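Local coordinates for protein putative isohexenylglutaconyl-CoA hydratase (Pseudomonas aeruginosa, PDB 4ZU2) that probably hydrates the double bond of isohexenylglutaconyl-CoA during the breakdown of citronellate and related terpenes, as a member of the crotonase family, at residues E7-E15 against S32-V42; E96-L104 against N212-L220. All coordinates share one frame; numbering follows the deposited sequence.

Interaction 1 lies in the crotonase beta/alpha core; interaction 2 joins that core to the C-terminal helices. Their centres lie about 19 Å apart. Interaction 1 sets helix 33-42 beside the edge strand 9-14. Interaction 2 ties the end of helix 81-99, and the loop after it, to helix 209-221. They follow one another along the chain: the first closes before the second opens. They also touch directly, through a salt bridge of 3.0 Å between R40 NH2 and E97 OE2. Helix 81-99 is therefore shared ground, since it also packs on L33 and L39 of interaction 1. Interaction 2 lies nearer the chain centre and borders a second subunit; no other subunit touches interaction 1.

Interaction 1: E7-E15 against S32-V42; sequences ETLLLEPIE and SLAMVGELRAV
T8, just before strand 9-14, meets E38 of the helix. The hydroxyl bond from T8 OG1 to E38 OE1 is 2.9 Å and comes from above the carboxylate plane. T8 N also points at this oxygen, but that bond is modelled too short and its length is doubtful. T8 chi1 of 65° sets OG1 between the backbone N and the carbonyl carbon, and there T8 OG1 also lies over M35, 3.3 Å from M35 CA. The helix starts close by: S32 is its N-cap, with S32 OG accepting from M35 N at 2.9 Å.

The tight apolar part is L9, whose CD1 lies 3.7 Å from L39 CD2. The two leucine side chains cross at about a right angle. E7 and E38 are also close, but at the solvent rim. They slide past each other in opposite directions, their carboxylates stacked with planes 17° apart. E7 OE2 and E38 OE1 are 4.2 Å apart, and these like charges may raise the affinity of one group for a proton. The looser end is exposed L11, whose CD1 meets V42 CG2 tip to tip at 4.0 Å.

Strand 9-14 edges the six-stranded sheet, antiparallel to strand 17-22, whose L22 touches L9 and M35. Helix 33-47 links parallel strands 17-22 and 54-59, a beta-alpha-beta crossover of the crotonase fold, and helix 81-99 packs against its L33 and L39.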
ATOM      1  N   GLU A   7     -20.347 -14.406  29.473  1.00 35.15           N
ATOM      2  CA  GLU A   7     -20.139 -14.108  28.084  1.00 29.86           C
ATOM      3  C   GLU A   7     -19.451 -15.340  27.360  1.00 34.87           C
ATOM      4  O   GLU A   7     -19.423 -16.476  27.862  1.00 36.36           O
ATOM      5  CB  GLU A   7     -19.268 -12.805  27.979  1.00 55.76           C
ATOM      6  CG  GLU A   7     -19.963 -11.383  28.098  1.00 41.21           C
ATOM      7  CD  GLU A   7     -19.191 -10.208  27.386  1.00 29.05           C
ATOM      8  OE1 GLU A   7     -19.754  -9.154  27.025  1.00 25.98           O
ATOM      9  OE2 GLU A   7     -17.997 -10.306  27.176  1.00 37.79           O
ATOM     10  N   THR A   8     -18.927 -15.096  26.161  1.00 29.60           N
ATOM     11  CA  THR A   8     -17.906 -15.910  25.501  1.00 26.87           C
ATOM     12  C   THR A   8     -16.600 -15.123  25.551  1.00 30.77           C
ATOM     13  O   THR A   8     -15.642 -15.426  24.829  1.00 32.76           O
ATOM     14  CB  THR A   8     -18.190 -16.072  23.997  1.00 29.00           C
ATOM     15  OG1 THR A   8     -18.098 -14.764  23.368  1.00 32.05           O
ATOM     16  CG2 THR A   8     -19.574 -16.697  23.757  1.00 21.00           C
ATOM     17  N   LEU A   9     -16.580 -14.084  26.380  1.00 32.91           N
ATOM     18  CA  LEU A   9     -15.409 -13.257  26.540  1.00 34.81           C
ATOM     19  C   LEU A   9     -15.116 -13.132  28.005  1.00 36.45           C
ATOM     20  O   LEU A   9     -16.005 -13.263  28.856  1.00 35.93           O
ATOM     21  CB  LEU A   9     -15.647 -11.854  25.982  1.00 30.63           C
ATOM     22  CG  LEU A   9     -16.040 -11.772  24.514  1.00 28.65           C
ATOM     23  CD1 LEU A   9     -16.422 -10.361  24.112  1.00 29.75           C
ATOM     24  CD2 LEU A   9     -14.901 -12.307  23.661  1.00 27.12           C
ATOM     25  N   LEU A  10     -13.860 -12.867  28.284  1.00 34.01           N
ATOM     26  CA  LEU A  10     -13.453 -12.408  29.592  1.00 33.70           C
ATOM     27  C   LEU A  10     -12.890 -10.980  29.487  1.00 34.40           C
ATOM     28  O   LEU A  10     -11.887 -10.701  28.781  1.00 30.97           O
ATOM     29  CB  LEU A  10     -12.420 -13.371  30.173  1.00 40.52           C
ATOM     30  CG  LEU A  10     -12.922 -14.806  30.423  1.00 45.51           C
ATOM     31  CD1 LEU A  10     -11.776 -15.725  30.727  1.00 44.56           C
ATOM     32  CD2 LEU A  10     -13.951 -14.875  31.549  1.00 46.48           C
ATOM     33  N   LEU A  11     -13.548 -10.081  30.207  1.00 32.70           N
ATOM     34  CA  LEU A  11     -13.186  -8.674  30.226  1.00 31.79           C
ATOM     35  C   LEU A  11     -12.258  -8.335  31.412  1.00 41.05           C
ATOM     36  O   LEU A  11     -12.526  -8.742  32.552  1.00 41.96           O
ATOM     37  CB  LEU A  11     -14.469  -7.855  30.281  1.00 24.90           C
ATOM     38  CG  LEU A  11     -15.551  -8.302  29.284  1.00 22.48           C
ATOM     39  CD1 LEU A  11     -16.760  -7.370  29.264  1.00 24.45           C
ATOM     40  CD2 LEU A  11     -14.939  -8.359  27.900  1.00 30.19           C
ATOM     41  N   GLU A  12     -11.162  -7.613  31.145  1.00 40.94           N
ATOM     42  CA  GLU A  12     -10.220  -7.210  32.216  1.00 40.77           C
ATOM     43  C   GLU A  12      -9.843  -5.723  32.188  1.00 30.69           C
ATOM     44  O   GLU A  12      -8.812  -5.337  31.649  1.00 30.12           O
ATOM     45  CB  GLU A  12      -8.936  -8.043  32.149  1.00 48.12           C
ATOM     46  CG  GLU A  12      -9.113  -9.568  31.908  1.00 56.95           C
ATOM     47  CD  GLU A  12      -7.749 -10.291  31.822  1.00 62.48           C
ATOM     48  OE1 GLU A  12      -7.011 -10.272  32.826  1.00 67.31           O
ATOM     49  OE2 GLU A  12      -7.387 -10.844  30.760  1.00 60.80           O
ATOM     50  N   PRO A  13     -10.670  -4.868  32.774  1.00 30.76           N
ATOM     51  CA  PRO A  13     -10.341  -3.431  32.733  1.00 30.39           C
ATOM     52  C   PRO A  13      -9.337  -2.903  33.788  1.00 41.04           C
ATOM     53  O   PRO A  13      -9.692  -2.635  34.929  1.00 44.32           O
ATOM     54  CB  PRO A  13     -11.715  -2.763  32.920  1.00 31.11           C
ATOM     55  CG  PRO A  13     -12.592  -3.798  33.529  1.00 25.41           C
ATOM     56  CD  PRO A  13     -12.003  -5.135  33.337  1.00 24.16           C
ATOM     57  N   ILE A  14      -8.096  -2.701  33.372  1.00 37.84           N
ATOM     58  CA  ILE A  14      -7.067  -2.115  34.224  1.00 35.14           C
ATOM     59  C   ILE A  14      -6.864  -0.627  33.905  1.00 36.43           C
ATOM     60  O   ILE A  14      -6.051  -0.275  33.059  1.00 32.50           O
ATOM     61  CB  ILE A  14      -5.711  -2.831  34.041  1.00 65.96           C
ATOM     62  CG1 ILE A  14      -5.340  -2.958  32.542  1.00 95.01           C
ATOM     63  CG2 ILE A  14      -5.782  -4.218  34.641  1.00 64.22           C
ATOM     64  CD1 ILE A  14      -3.838  -2.708  32.193  1.00 53.16           C
ATOM     65  N   GLU A  15      -7.593   0.238  34.601  1.00 43.05           N
ATOM     66  CA  GLU A  15      -7.411   1.678  34.488  1.00 51.84           C
ATOM     67  C   GLU A  15      -7.981   2.169  33.167  1.00 51.76           C
ATOM     68  O   GLU A  15      -9.194   2.191  32.993  1.00 54.36           O
ATOM     69  CB  GLU A  15      -5.939   2.077  34.632  1.00 57.20           C
ATOM     70  CG  GLU A  15      -5.279   1.638  35.914  1.00 64.88           C
ATOM     71  CD  GLU A  15      -3.762   1.478  35.749  1.00 72.29           C
ATOM     72  OE1 GLU A  15      -3.342   0.826  34.757  1.00 76.31           O
ATOM     73  OE2 GLU A  15      -2.993   2.007  36.600  1.00 69.04           O
ATOM     74  N   SER A  32     -18.355 -17.421  17.332  1.00 22.12           N
ATOM     75  CA  SER A  32     -19.699 -17.801  17.303  1.00 18.31           C
ATOM     76  C   SER A  32     -20.513 -16.544  17.013  1.00 23.40           C
ATOM     77  O   SER A  32     -20.036 -15.433  17.125  1.00 23.14           O
ATOM     78  CB  SER A  32     -20.074 -18.415  18.640  1.00 27.74           C
ATOM     79  OG  SER A  32     -19.828 -17.542  19.741  1.00 31.22           O
ATOM     80  N   LEU A  33     -21.772 -16.765  16.688  1.00 26.21           N
ATOM     81  CA  LEU A  33     -22.782 -15.722  16.537  1.00 34.36           C
ATOM     82  C   LEU A  33     -22.908 -14.945  17.864  1.00 28.69           C
ATOM     83  O   LEU A  33     -22.919 -13.720  17.888  1.00 23.05           O
ATOM     84  CB  LEU A  33     -24.105 -16.427  16.187  1.00 36.61           C
ATOM     85  CG  LEU A  33     -25.067 -16.001  15.094  1.00 39.42           C
ATOM     86  CD1 LEU A  33     -25.918 -17.236  14.798  1.00 39.86           C
ATOM     87  CD2 LEU A  33     -25.973 -14.815  15.527  1.00 46.00           C
ATOM     88  N   ALA A  34     -22.978 -15.686  18.973  1.00 20.57           N
ATOM     89  CA  ALA A  34     -22.885 -15.076  20.317  1.00 17.28           C
ATOM     90  C   ALA A  34     -21.615 -14.198  20.556  1.00 18.43           C
ATOM     91  O   ALA A  34     -21.713 -13.066  21.043  1.00 17.17           O
ATOM     92  CB  ALA A  34     -22.996 -16.150  21.370  1.00 21.49           C
ATOM     93  N   MET A  35     -20.439 -14.696  20.178  1.00 18.24           N
ATOM     94  CA  MET A  35     -19.205 -13.942  20.387  1.00 17.05           C
ATOM     95  C   MET A  35     -19.173 -12.626  19.575  1.00 17.33           C
ATOM     96  O   MET A  35     -18.835 -11.598  20.101  1.00 20.63           O
ATOM     97  CB  MET A  35     -17.993 -14.808  20.057  1.00 16.16           C
ATOM     98  CG  MET A  35     -16.675 -14.083  20.226  1.00 18.67           C
ATOM     99  SD  MET A  35     -15.346 -15.228  19.938  1.00 25.28           S
ATOM    100  CE  MET A  35     -14.135 -14.513  18.912  1.00 68.49           C
ATOM    101  N   VAL A  36     -19.547 -12.665  18.303  1.00 23.16           N
ATOM    102  CA  VAL A  36     -19.685 -11.436  17.498  1.00 26.00           C
ATOM    103  C   VAL A  36     -20.653 -10.454  18.169  1.00 27.26           C
ATOM    104  O   VAL A  36     -20.399  -9.255  18.237  1.00 24.92           O
ATOM    105  CB  VAL A  36     -20.216 -11.752  16.056  1.00 26.91           C
ATOM    106  CG1 VAL A  36     -20.449 -10.452  15.239  1.00 17.39           C
ATOM    107  CG2 VAL A  36     -19.260 -12.666  15.304  1.00 25.71           C
ATOM    108  N   GLY A  37     -21.784 -10.957  18.646  1.00 29.70           N
ATOM    109  CA  GLY A  37     -22.717 -10.099  19.355  1.00 27.53           C
ATOM    110  C   GLY A  37     -22.056  -9.450  20.568  1.00 26.49           C
ATOM    111  O   GLY A  37     -22.187  -8.266  20.792  1.00 26.44           O
ATOM    112  N   GLU A  38     -21.322 -10.236  21.347  1.00 20.33           N
ATOM    113  CA  GLU A  38     -20.766  -9.714  22.572  1.00 23.15           C
ATOM    114  C   GLU A  38     -19.657  -8.710  22.274  1.00 20.78           C
ATOM    115  O   GLU A  38     -19.493  -7.745  23.007  1.00 24.41           O
ATOM    116  CB  GLU A  38     -20.300 -10.849  23.528  1.00 11.57           C
ATOM    117  CG  GLU A  38     -21.502 -11.673  24.072  1.00 33.31           C
ATOM    118  CD  GLU A  38     -21.102 -12.842  24.989  1.00 30.32           C
ATOM    119  OE1 GLU A  38     -19.923 -13.249  24.953  1.00 31.49           O
ATOM    120  OE2 GLU A  38     -21.976 -13.363  25.727  1.00 28.26           O
ATOM    121  N   LEU A  39     -18.894  -8.952  21.216  1.00 15.70           N
ATOM    122  CA  LEU A  39     -17.764  -8.094  20.913  1.00 20.96           C
ATOM    123  C   LEU A  39     -18.274  -6.741  20.484  1.00 22.01           C
ATOM    124  O   LEU A  39     -17.673  -5.715  20.796  1.00 17.15           O
ATOM    125  CB  LEU A  39     -16.945  -8.659  19.792  1.00 18.88           C
ATOM    126  CG  LEU A  39     -16.030  -9.787  20.182  1.00 24.22           C
ATOM    127  CD1 LEU A  39     -15.641 -10.568  18.906  1.00 30.58           C
ATOM    128  CD2 LEU A  39     -14.809  -9.321  20.910  1.00 20.55           C
ATOM    129  N   ARG A  40     -19.406  -6.776  19.780  1.00 23.38           N
ATOM    130  CA  ARG A  40     -20.016  -5.581  19.239  1.00 25.61           C
ATOM    131  C   ARG A  40     -20.593  -4.769  20.365  1.00 26.71           C
ATOM    132  O   ARG A  40     -20.548  -3.527  20.342  1.00 28.46           O
ATOM    133  CB  ARG A  40     -21.109  -5.938  18.212  1.00 24.10           C
ATOM    134  CG  ARG A  40     -20.544  -6.468  16.925  1.00 20.10           C
ATOM    135  CD  ARG A  40     -21.615  -6.718  15.893  1.00 15.25           C
ATOM    136  NE  ARG A  40     -22.136  -5.461  15.368  1.00 16.14           N
ATOM    137  CZ  ARG A  40     -23.290  -5.351  14.721  1.00 12.97           C
ATOM    138  NH1 ARG A  40     -24.019  -6.407  14.544  1.00  9.31           N
ATOM    139  NH2 ARG A  40     -23.733  -4.186  14.280  1.00 17.20           N
ATOM    140  N   ALA A  41     -21.139  -5.477  21.348  1.00 23.89           N
ATOM    141  CA  ALA A  41     -21.754  -4.831  22.513  1.00 18.20           C
ATOM    142  C   ALA A  41     -20.725  -4.140  23.365  1.00 17.92           C
ATOM    143  O   ALA A  41     -20.968  -3.046  23.857  1.00 26.86           O
ATOM    144  CB  ALA A  41     -22.528  -5.863  23.371  1.00 20.59           C
ATOM    145  N   VAL A  42     -19.590  -4.804  23.575  1.00 21.30           N
ATOM    146  CA  VAL A  42     -18.472  -4.238  24.307  1.00 24.08           C
ATOM    147  C   VAL A  42     -17.882  -3.013  23.586  1.00 25.59           C
ATOM    148  O   VAL A  42     -17.588  -2.005  24.215  1.00 23.46           O
ATOM    149  CB  VAL A  42     -17.360  -5.298  24.552  1.00 29.01           C
ATOM    150  CG1 VAL A  42     -16.080  -4.643  25.033  1.00 25.79           C
ATOM    151  CG2 VAL A  42     -17.806  -6.341  25.569  1.00 26.30           C
TER

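Interaction 2: E96-L104 against N212-L220; sequences EEAQAAPQL and NAATKALLL
K216 is drawn out to full length, with chi1 179° and every later torsion also near 180°, and this carries NZ from helix 209-221 into the turn after helix 81-99. In this crotonase-fold chain the turn leads into the central strand 104-109. It exposes backbone carbonyls to the lysine. K216 NZ donates to A101 O at 2.7 Å, in the carbonyl plane, and to Q103 O at 2.9 Å, nearly along the C=O axis (166°). D125 adds a salt bridge to the same NZ. Two carbonyls, the carboxylate of D125 and a water thus surround the ammonium group, which would probably favour its charged form in this buried place. The methylene K216 CE passes 3.3 Å from Q99 O.

Apolar contacts flank the lysine. On one side P102 CB meets A213 CB at 4.0 Å, where the two backbones come close. On the other, L220 crosses Q99 obliquely and lays CD2 3.9 Å from Q99 CG. Its second branch, CD1, rests by A100 CA. The polar end of Q99 turns to R163 of the second subunit. N212 bonds T140 and L167 of that subunit, so the contact borders the subunit interface.

The water joins the lysine to the last turn of helix 81-99: it accepts from K216 NZ at 2.7 Å and donates to A98 O at 2.9 Å.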
ATOM      1  N   GLU A  96     -16.042  -3.404  11.017  1.00 15.44           N
ATOM      2  CA  GLU A  96     -16.159  -1.981  10.754  1.00 18.75           C
ATOM      3  C   GLU A  96     -15.999  -1.202  12.037  1.00 20.41           C
ATOM      4  O   GLU A  96     -15.303  -0.179  12.062  1.00 17.23           O
ATOM      5  CB  GLU A  96     -17.521  -1.618  10.152  1.00 15.31           C
ATOM      6  CG  GLU A  96     -17.666  -1.978   8.717  1.00 18.65           C
ATOM      7  CD  GLU A  96     -18.978  -1.451   8.105  1.00 19.94           C
ATOM      8  OE1 GLU A  96     -18.891  -0.424   7.375  1.00 10.93           O
ATOM      9  OE2 GLU A  96     -20.065  -2.083   8.340  1.00 16.48           O
ATOM     10  N   GLU A  97     -16.676  -1.680  13.078  1.00 17.50           N
ATOM     11  CA  GLU A  97     -16.731  -0.999  14.365  1.00 13.68           C
ATOM     12  C   GLU A  97     -15.477  -1.226  15.223  1.00 22.36           C
ATOM     13  O   GLU A  97     -15.180  -0.433  16.126  1.00 18.39           O
ATOM     14  CB  GLU A  97     -17.995  -1.385  15.117  1.00 12.03           C
ATOM     15  CG  GLU A  97     -19.335  -1.119  14.361  1.00 25.63           C
ATOM     16  CD  GLU A  97     -20.491  -2.110  14.739  1.00 24.01           C
ATOM     17  OE1 GLU A  97     -20.345  -2.916  15.664  1.00 27.17           O
ATOM     18  OE2 GLU A  97     -21.560  -2.072  14.116  1.00 24.23           O
ATOM     19  N   ALA A  98     -14.735  -2.291  14.937  1.00 19.83           N
ATOM     20  CA  ALA A  98     -13.477  -2.485  15.616  1.00 22.72           C
ATOM     21  C   ALA A  98     -12.433  -1.557  14.948  1.00 22.12           C
ATOM     22  O   ALA A  98     -11.768  -0.774  15.627  1.00 21.02           O
ATOM     23  CB  ALA A  98     -13.052  -3.940  15.554  1.00 19.88           C
ATOM     24  N   GLN A  99     -12.319  -1.669  13.623  1.00 22.19           N
ATOM     25  CA  GLN A  99     -11.469  -0.812  12.786  1.00 22.13           C
ATOM     26  C   GLN A  99     -11.624   0.659  13.154  1.00 15.73           C
ATOM     27  O   GLN A  99     -10.642   1.414  13.227  1.00 15.95           O
ATOM     28  CB  GLN A  99     -11.818  -0.991  11.297  1.00 22.94           C
ATOM     29  CG  GLN A  99     -10.991  -0.116  10.287  1.00 10.27           C
ATOM     30  CD  GLN A  99      -9.711  -0.781   9.849  1.00 21.26           C
ATOM     31  OE1 GLN A  99      -9.008  -1.382  10.653  1.00 22.54           O
ATOM     32  NE2 GLN A  99      -9.437  -0.743   8.547  1.00 20.90           N
ATOM     33  N   ALA A 100     -12.854   1.054  13.411  1.00 14.96           N
ATOM     34  CA  ALA A 100     -13.157   2.461  13.617  1.00 19.28           C
ATOM     35  C   ALA A 100     -13.255   2.831  15.086  1.00 21.01           C
ATOM     36  O   ALA A 100     -13.632   3.946  15.405  1.00 21.93           O
ATOM     37  CB  ALA A 100     -14.456   2.849  12.844  1.00 11.45           C
ATOM     38  N   ALA A 101     -12.887   1.917  15.981  1.00 20.09           N
ATOM     39  CA  ALA A 101     -12.879   2.224  17.416  1.00 21.12           C
ATOM     40  C   ALA A 101     -11.965   3.416  17.783  1.00 18.20           C
ATOM     41  O   ALA A 101     -10.813   3.438  17.369  1.00 23.04           O
ATOM     42  CB  ALA A 101     -12.439   0.985  18.235  1.00 18.52           C
ATOM     43  N   PRO A 102     -12.475   4.382  18.591  1.00 20.86           N
ATOM     44  CA  PRO A 102     -11.710   5.559  19.053  1.00 23.45           C
ATOM     45  C   PRO A 102     -10.433   5.226  19.846  1.00 22.73           C
ATOM     46  O   PRO A 102      -9.435   5.972  19.794  1.00 17.77           O
ATOM     47  CB  PRO A 102     -12.721   6.296  19.939  1.00 25.10           C
ATOM     48  CG  PRO A 102     -14.076   5.914  19.328  1.00 22.06           C
ATOM     49  CD  PRO A 102     -13.916   4.503  18.936  1.00 19.09           C
ATOM     50  N   GLN A 103     -10.490   4.097  20.540  1.00 19.97           N
ATOM     51  CA  GLN A 103      -9.359   3.486  21.236  1.00 23.43           C
ATOM     52  C   GLN A 103      -8.280   2.968  20.313  1.00 21.74           C
ATOM     53  O   GLN A 103      -8.568   2.565  19.173  1.00 21.81           O
ATOM     54  CB  GLN A 103      -9.857   2.224  21.995  1.00 20.56           C
ATOM     55  CG  GLN A 103     -10.763   2.465  23.190  1.00 20.61           C
ATOM     56  CD  GLN A 103     -12.198   2.716  22.826  1.00 25.61           C
ATOM     57  OE1 GLN A 103     -12.682   2.281  21.774  1.00 20.54           O
ATOM     58  NE2 GLN A 103     -12.903   3.426  23.711  1.00 30.56           N
ATOM     59  N   LEU A 104      -7.058   2.896  20.847  1.00 23.01           N
ATOM     60  CA  LEU A 104      -6.012   2.034  20.288  1.00 22.18           C
ATOM     61  C   LEU A 104      -6.410   0.540  20.515  1.00 22.16           C
ATOM     62  O   LEU A 104      -6.759   0.144  21.620  1.00 16.57           O
ATOM     63  CB  LEU A 104      -4.666   2.317  20.954  1.00 20.79           C
ATOM     64  CG  LEU A 104      -3.427   1.717  20.292  1.00 17.07           C
ATOM     65  CD1 LEU A 104      -2.956   2.540  19.111  1.00 12.51           C
ATOM     66  CD2 LEU A 104      -2.258   1.535  21.302  1.00 18.48           C
ATOM     67  N   ASN A 212      -5.998  11.145  19.876  1.00 25.22           N
ATOM     68  CA  ASN A 212      -5.856   9.867  19.183  1.00 21.11           C
ATOM     69  C   ASN A 212      -7.132   9.562  18.375  1.00 19.44           C
ATOM     70  O   ASN A 212      -7.070   9.229  17.196  1.00 15.19           O
ATOM     71  CB  ASN A 212      -5.572   8.726  20.177  1.00 19.33           C
ATOM     72  CG  ASN A 212      -4.112   8.321  20.227  1.00 26.11           C
ATOM     73  OD1 ASN A 212      -3.240   8.947  19.602  1.00 29.32           O
ATOM     74  ND2 ASN A 212      -3.833   7.238  20.959  1.00 27.06           N
ATOM     75  N   ALA A 213      -8.280   9.725  19.024  1.00 19.61           N
ATOM     76  CA  ALA A 213      -9.558   9.439  18.406  1.00 24.99           C
ATOM     77  C   ALA A 213      -9.770  10.242  17.094  1.00 26.53           C
ATOM     78  O   ALA A 213      -9.981   9.659  16.037  1.00 25.35           O
ATOM     79  CB  ALA A 213     -10.656   9.713  19.397  1.00 22.50           C
ATOM     80  N   ALA A 214      -9.665  11.572  17.163  1.00 26.99           N
ATOM     81  CA  ALA A 214      -9.741  12.436  15.985  1.00 17.89           C
ATOM     82  C   ALA A 214      -8.733  12.034  14.915  1.00 21.47           C
ATOM     83  O   ALA A 214      -9.051  11.968  13.718  1.00 18.42           O
ATOM     84  CB  ALA A 214      -9.466  13.827  16.392  1.00 18.46           C
ATOM     85  N   THR A 215      -7.506  11.753  15.363  1.00 20.83           N
ATOM     86  CA  THR A 215      -6.454  11.382  14.457  1.00 18.34           C
ATOM     87  C   THR A 215      -6.741  10.079  13.697  1.00 15.76           C
ATOM     88  O   THR A 215      -6.408   9.967  12.506  1.00 17.56           O
ATOM     89  CB  THR A 215      -5.082  11.237  15.171  1.00 18.85           C
ATOM     90  OG1 THR A 215      -4.678  12.482  15.739  1.00 22.50           O
ATOM     91  CG2 THR A 215      -4.010  10.820  14.161  1.00 14.50           C
ATOM     92  N   LYS A 216      -7.272   9.091  14.401  1.00 18.02           N
ATOM     93  CA  LYS A 216      -7.574   7.772  13.832  1.00 21.31           C
ATOM     94  C   LYS A 216      -8.704   7.880  12.756  1.00 20.70           C
ATOM     95  O   LYS A 216      -8.623   7.289  11.677  1.00 19.03           O
ATOM     96  CB  LYS A 216      -7.956   6.818  14.962  1.00 17.14           C
ATOM     97  CG  LYS A 216      -8.311   5.451  14.514  1.00 26.76           C
ATOM     98  CD  LYS A 216      -8.488   4.515  15.686  1.00 27.11           C
ATOM     99  CE  LYS A 216      -8.596   3.078  15.212  1.00 27.75           C
ATOM    100  NZ  LYS A 216      -8.743   2.106  16.347  1.00 23.19           N
ATOM    101  N   ALA A 217      -9.717   8.685  13.020  1.00 18.27           N
ATOM    102  CA  ALA A 217     -10.755   8.935  12.007  1.00 20.45           C
ATOM    103  C   ALA A 217     -10.227   9.544  10.713  1.00 18.64           C
ATOM    104  O   ALA A 217     -10.654   9.169   9.638  1.00 23.43           O
ATOM    105  CB  ALA A 217     -11.823   9.830  12.572  1.00 23.11           C
ATOM    106  N   LEU A 218      -9.302  10.503  10.824  1.00 19.81           N
ATOM    107  CA  LEU A 218      -8.712  11.156   9.659  1.00 12.97           C
ATOM    108  C   LEU A 218      -7.951  10.164   8.810  1.00 15.88           C
ATOM    109  O   LEU A 218      -7.994  10.225   7.595  1.00 22.70           O
ATOM    110  CB  LEU A 218      -7.715  12.268  10.083  1.00 18.08           C
ATOM    111  CG  LEU A 218      -8.312  13.542  10.650  1.00 27.99           C
ATOM    112  CD1 LEU A 218      -7.197  14.468  11.201  1.00 28.66           C
ATOM    113  CD2 LEU A 218      -9.166  14.235   9.577  1.00 23.65           C
ATOM    114  N   LEU A 219      -7.172   9.318   9.465  1.00 15.89           N
ATOM    115  CA  LEU A 219      -6.363   8.307   8.763  1.00 18.91           C
ATOM    116  C   LEU A 219      -7.261   7.343   8.001  1.00 17.46           C
ATOM    117  O   LEU A 219      -6.989   6.937   6.887  1.00 15.97           O
ATOM    118  CB  LEU A 219      -5.507   7.525   9.784  1.00 19.95           C
ATOM    119  CG  LEU A 219      -4.428   8.341  10.528  1.00 22.99           C
ATOM    120  CD1 LEU A 219      -3.948   7.632  11.793  1.00 24.32           C
ATOM    121  CD2 LEU A 219      -3.251   8.661   9.596  1.00 15.93           C
ATOM    122  N   LEU A 220      -8.358   6.971   8.623  1.00 17.84           N
ATOM    123  CA  LEU A 220      -9.272   6.021   8.008  1.00 18.90           C
ATOM    124  C   LEU A 220      -9.961   6.665   6.821  1.00 17.97           C
ATOM    125  O   LEU A 220     -10.226   6.021   5.829  1.00 21.79           O
ATOM    126  CB  LEU A 220     -10.305   5.591   9.038  1.00  9.72           C
ATOM    127  CG  LEU A 220      -9.701   4.672  10.115  1.00 18.10           C
ATOM    128  CD1 LEU A 220     -10.632   4.500  11.302  1.00 19.14           C
ATOM    129  CD2 LEU A 220      -9.332   3.321   9.555  1.00 17.83           C
TER
HETATM  130  O   HOH W   1      -8.889  -0.466  15.620  1.00 18.74           O